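Local coordinates for Kiaa0380 (Homo sapiens, PDB 1HTJ), which probably links heterotrimeric G protein signalling to Rho GTPases, as the RGS-like domain of the guanine nucleotide exchange factor PDZ-RhoGEF, at residues A[42-53]-A[150-159]. The protein carries 3 engineered substitutions. Numbering follows the deposited sequence.
Sequences AHLGVFLRYIFS and LYGENDLLDL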
loop_
_atom_site.group_PDB
_atom_site.type_symbol
_atom_site.label_atom_id
_atom_site.label_comp_id
_atom_site.label_asym_id
_atom_site.label_seq_id
_atom_site.Cartn_x
_atom_site.Cartn_y
_atom_site.Cartn_z
ATOM N N ALA A 42 11.673 -1.253 3.062
ATOM C CA ALA A 42 12.448 -1.620 1.879
ATOM C C ALA A 42 11.786 -2.762 1.112
ATOM O O ALA A 42 11.637 -2.700 -0.116
ATOM C CB ALA A 42 13.869 -2.014 2.285
ATOM N N HIS A 43 11.401 -3.798 1.850
ATOM C CA HIS A 43 10.761 -4.974 1.292
ATOM C C HIS A 43 9.420 -4.608 0.678
ATOM O O HIS A 43 9.088 -5.037 -0.437
ATOM C CB HIS A 43 10.574 -6.017 2.389
ATOM C CG HIS A 43 11.862 -6.578 2.899
ATOM N ND1 HIS A 43 12.772 -5.823 3.608
ATOM C CD2 HIS A 43 12.432 -7.796 2.730
ATOM C CE1 HIS A 43 13.849 -6.550 3.850
ATOM N NE2 HIS A 43 13.670 -7.750 3.327
ATOM N N LEU A 44 8.657 -3.803 1.413
ATOM C CA LEU A 44 7.357 -3.357 0.957
ATOM C C LEU A 44 7.551 -2.608 -0.352
ATOM O O LEU A 44 6.781 -2.768 -1.290
ATOM C CB LEU A 44 6.720 -2.435 1.998
ATOM C CG LEU A 44 5.296 -1.970 1.674
ATOM C CD1 LEU A 44 4.356 -3.155 1.707
ATOM C CD2 LEU A 44 4.848 -0.915 2.691
ATOM N N GLY A 45 8.590 -1.788 -0.401
ATOM C CA GLY A 45 8.898 -1.027 -1.594
ATOM C C GLY A 45 9.158 -1.950 -2.769
ATOM O O GLY A 45 8.608 -1.756 -3.846
ATOM N N VAL A 46 9.998 -2.958 -2.569
ATOM C CA VAL A 46 10.297 -3.910 -3.629
ATOM C C VAL A 46 8.970 -4.526 -4.107
ATOM O O VAL A 46 8.673 -4.540 -5.300
ATOM C CB VAL A 46 11.236 -5.038 -3.115
ATOM C CG1 VAL A 46 11.322 -6.161 -4.137
ATOM C CG2 VAL A 46 12.619 -4.473 -2.835
ATOM N N PHE A 47 8.180 -5.027 -3.166
ATOM C CA PHE A 47 6.899 -5.631 -3.482
ATOM C C PHE A 47 5.995 -4.658 -4.244
ATOM O O PHE A 47 5.298 -5.048 -5.187
ATOM C CB PHE A 47 6.224 -6.100 -2.183
ATOM C CG PHE A 47 4.895 -6.805 -2.390
ATOM C CD1 PHE A 47 4.739 -7.754 -3.406
ATOM C CD2 PHE A 47 3.802 -6.522 -1.559
ATOM C CE1 PHE A 47 3.521 -8.411 -3.594
ATOM C CE2 PHE A 47 2.587 -7.169 -1.735
ATOM C CZ PHE A 47 2.445 -8.123 -2.764
ATOM N N LEU A 48 6.024 -3.390 -3.847
ATOM C CA LEU A 48 5.195 -2.373 -4.482
ATOM C C LEU A 48 5.623 -2.117 -5.926
ATOM O O LEU A 48 4.798 -1.869 -6.797
ATOM C CB LEU A 48 5.240 -1.077 -3.656
ATOM C CG LEU A 48 4.343 -1.054 -2.408
ATOM C CD1 LEU A 48 4.674 0.139 -1.534
ATOM C CD2 LEU A 48 2.898 -0.971 -2.848
ATOM N N ARG A 49 6.919 -2.189 -6.183
ATOM C CA ARG A 49 7.417 -1.980 -7.538
ATOM C C ARG A 49 6.820 -3.046 -8.455
ATOM O O ARG A 49 6.438 -2.763 -9.582
ATOM C CB ARG A 49 8.955 -2.038 -7.549
ATOM C CG ARG A 49 9.568 -0.804 -6.913
ATOM C CD ARG A 49 11.072 -0.880 -6.797
ATOM N NE ARG A 49 11.735 -0.905 -8.090
ATOM C CZ ARG A 49 13.048 -0.743 -8.250
ATOM N NH1 ARG A 49 13.824 -0.553 -7.200
ATOM N NH2 ARG A 49 13.592 -0.760 -9.459
ATOM N N TYR A 50 6.731 -4.272 -7.951
ATOM C CA TYR A 50 6.149 -5.350 -8.723
ATOM C C TYR A 50 4.679 -5.006 -8.955
ATOM O O TYR A 50 4.195 -5.029 -10.091
ATOM C CB TYR A 50 6.264 -6.692 -7.975
ATOM C CG TYR A 50 5.311 -7.745 -8.521
ATOM C CD1 TYR A 50 5.484 -8.281 -9.801
ATOM C CD2 TYR A 50 4.174 -8.121 -7.799
ATOM C CE1 TYR A 50 4.529 -9.162 -10.351
ATOM C CE2 TYR A 50 3.224 -8.987 -8.334
ATOM C CZ TYR A 50 3.396 -9.503 -9.611
ATOM O OH TYR A 50 2.406 -10.309 -10.153
ATOM N N ILE A 51 3.975 -4.674 -7.881
ATOM C CA ILE A 51 2.561 -4.332 -7.981
ATOM C C ILE A 51 2.334 -3.217 -9.005
ATOM O O ILE A 51 1.574 -3.377 -9.961
ATOM C CB ILE A 51 2.001 -3.839 -6.628
ATOM C CG1 ILE A 51 2.137 -4.928 -5.553
ATOM C CG2 ILE A 51 0.548 -3.387 -6.808
ATOM C CD1 ILE A 51 1.293 -6.157 -5.774
ATOM N N PHE A 52 2.994 -2.082 -8.796
ATOM C CA PHE A 52 2.835 -0.938 -9.686
ATOM C C PHE A 52 3.119 -1.270 -11.150
ATOM O O PHE A 52 2.466 -0.732 -12.042
ATOM C CB PHE A 52 3.728 0.221 -9.239
ATOM C CG PHE A 52 3.174 1.006 -8.071
ATOM C CD1 PHE A 52 3.541 2.345 -7.880
ATOM C CD2 PHE A 52 2.305 0.416 -7.156
ATOM C CE1 PHE A 52 3.053 3.077 -6.801
ATOM C CE2 PHE A 52 1.806 1.148 -6.062
ATOM C CZ PHE A 52 2.182 2.473 -5.890
ATOM N N SER A 53 4.082 -2.165 -11.380
ATOM C CA SER A 53 4.459 -2.568 -12.731
ATOM C C SER A 53 3.554 -3.588 -13.400
ATOM O O SER A 53 3.324 -3.496 -14.601
ATOM C CB SER A 53 5.865 -3.176 -12.749
ATOM O OG SER A 53 6.841 -2.281 -12.242
ATOM N N LEU A 150 14.830 -7.066 -10.806
ATOM C CA LEU A 150 14.036 -6.173 -11.656
ATOM C C LEU A 150 13.171 -5.247 -10.814
ATOM O O LEU A 150 12.656 -4.242 -11.309
ATOM C CB LEU A 150 13.103 -6.982 -12.560
ATOM C CG LEU A 150 13.738 -7.943 -13.561
ATOM C CD1 LEU A 150 12.625 -8.548 -14.448
ATOM C CD2 LEU A 150 14.795 -7.165 -14.404
ATOM N N TYR A 151 12.999 -5.603 -9.547
ATOM C CA TYR A 151 12.168 -4.822 -8.655
ATOM C C TYR A 151 12.857 -4.235 -7.440
ATOM O O TYR A 151 12.185 -3.918 -6.460
ATOM C CB TYR A 151 11.001 -5.672 -8.206
ATOM C CG TYR A 151 10.266 -6.274 -9.369
ATOM C CD1 TYR A 151 10.523 -7.586 -9.786
ATOM C CD2 TYR A 151 9.325 -5.528 -10.066
ATOM C CE1 TYR A 151 9.852 -8.133 -10.866
ATOM C CE2 TYR A 151 8.656 -6.058 -11.143
ATOM C CZ TYR A 151 8.919 -7.359 -11.540
ATOM O OH TYR A 151 8.238 -7.866 -12.631
ATOM N N GLY A 152 14.185 -4.100 -7.501
ATOM C CA GLY A 152 14.942 -3.524 -6.404
ATOM C C GLY A 152 15.552 -4.480 -5.383
ATOM O O GLY A 152 16.152 -4.033 -4.400
ATOM N N GLU A 153 15.439 -5.786 -5.596
ATOM C CA GLU A 153 15.971 -6.717 -4.610
ATOM C C GLU A 153 17.466 -6.639 -4.386
ATOM O O GLU A 153 17.962 -7.125 -3.382
ATOM C CB GLU A 153 15.544 -8.152 -4.923
ATOM C CG GLU A 153 14.058 -8.347 -4.693
ATOM C CD GLU A 153 13.712 -9.707 -4.141
ATOM O OE1 GLU A 153 14.586 -10.315 -3.501
ATOM O OE2 GLU A 153 12.565 -10.162 -4.330
ATOM N N ASN A 154 18.194 -6.017 -5.301
ATOM C CA ASN A 154 19.626 -5.886 -5.094
ATOM C C ASN A 154 19.872 -5.023 -3.873
ATOM O O ASN A 154 20.690 -5.358 -3.021
ATOM C CB ASN A 154 20.292 -5.251 -6.310
ATOM C CG ASN A 154 20.702 -6.280 -7.331
ATOM O OD1 ASN A 154 20.346 -7.457 -7.217
ATOM N ND2 ASN A 154 21.456 -5.852 -8.338
ATOM N N ASP A 155 19.138 -3.916 -3.787
ATOM C CA ASP A 155 19.287 -2.991 -2.680
ATOM C C ASP A 155 19.027 -3.654 -1.344
ATOM O O ASP A 155 19.491 -3.171 -0.324
ATOM C CB ASP A 155 18.344 -1.805 -2.856
ATOM C CG ASP A 155 18.447 -1.189 -4.237
ATOM O OD1 ASP A 155 19.580 -1.122 -4.755
ATOM O OD2 ASP A 155 17.400 -0.771 -4.794
ATOM N N LEU A 156 18.285 -4.759 -1.346
ATOM C CA LEU A 156 17.983 -5.466 -0.104
ATOM C C LEU A 156 19.251 -6.068 0.480
ATOM O O LEU A 156 19.334 -6.301 1.684
ATOM C CB LEU A 156 16.958 -6.580 -0.342
ATOM C CG LEU A 156 15.512 -6.185 -0.657
ATOM C CD1 LEU A 156 14.633 -7.410 -0.534
ATOM C CD2 LEU A 156 15.032 -5.119 0.303
ATOM N N LEU A 157 20.231 -6.325 -0.383
ATOM C CA LEU A 157 21.497 -6.895 0.050
ATOM C C LEU A 157 22.197 -5.893 0.953
ATOM O O LEU A 157 22.904 -6.271 1.880
ATOM C CB LEU A 157 22.384 -7.202 -1.155
ATOM C CG LEU A 157 21.813 -8.178 -2.190
ATOM C CD1 LEU A 157 22.759 -8.260 -3.377
ATOM C CD2 LEU A 157 21.604 -9.560 -1.563
ATOM N N ASP A 158 21.985 -4.611 0.672
ATOM C CA ASP A 158 22.584 -3.534 1.441
ATOM C C ASP A 158 22.102 -3.404 2.884
ATOM O O ASP A 158 22.771 -2.788 3.710
ATOM C CB ASP A 158 22.369 -2.209 0.714
ATOM C CG ASP A 158 23.454 -1.930 -0.296
ATOM O OD1 ASP A 158 23.830 -2.867 -1.031
ATOM O OD2 ASP A 158 23.931 -0.776 -0.354
ATOM N N LEU A 159 20.949 -3.978 3.197
ATOM C CA LEU A 159 20.432 -3.887 4.556
ATOM C C LEU A 159 21.371 -4.546 5.558
ATOM O O LEU A 159 21.822 -5.674 5.356
ATOM C CB LEU A 159 19.054 -4.539 4.647
ATOM C CG LEU A 159 17.925 -3.882 3.858
ATOM C CD1 LEU A 159 16.667 -4.674 4.087
ATOM C CD2 LEU A 159 17.734 -2.441 4.294
HETATM O O HOH W 1 11.026 -2.104 -10.816
#
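The Tyr151 ring lies between Tyr50 CB on one face and CB of its own neighbour Leu150 on the other, with Ser53 CB at its edge. Tyr50 turns its own edge to the Tyr151 face in a T-shaped pair, centroids 5.7 Å apart and planes at 82°. The Arg49 guanidinium lays one face flat over the Tyr151-Gly152 peptide, with Tyr151 C 3.5 Å from its plane; the bend at chi3 (65°) turns the chain over that peptide. Arg49 NH1 comes within 3.3 Å of Gly152 CA and is hydrogen-bonded to Gln173 of helix 163-182. A water accepts from Arg49 NE and donates to Leu150 O, bridging helix and loop where no direct hydrogen bond joins them. Further along, Leu156 CD2 sits over the centre of the His43 imidazole, 4.1 Å from its centroid, in a CH-pi contact, and also meets Ala42 CB. Leu159 CD1 approaches His43 CE1 obliquely at 3.4 Å. Between these two clusters, Val46 CG1 packs on Tyr151 O and lies 3.5 Å from Glu153 CG. The 150-159 loop, which connects helices 118-144 and 163-182 of this all-helical RGS-like domain, thus covers one flank of helix 41-54. Glu153 holds Tyr139 and Arg143 of the former helix, by a hydrogen bond and a salt bridge; Asp155 pairs with Lys172 of the latter, and Leu156 also touches Phe31 of helix 27-32.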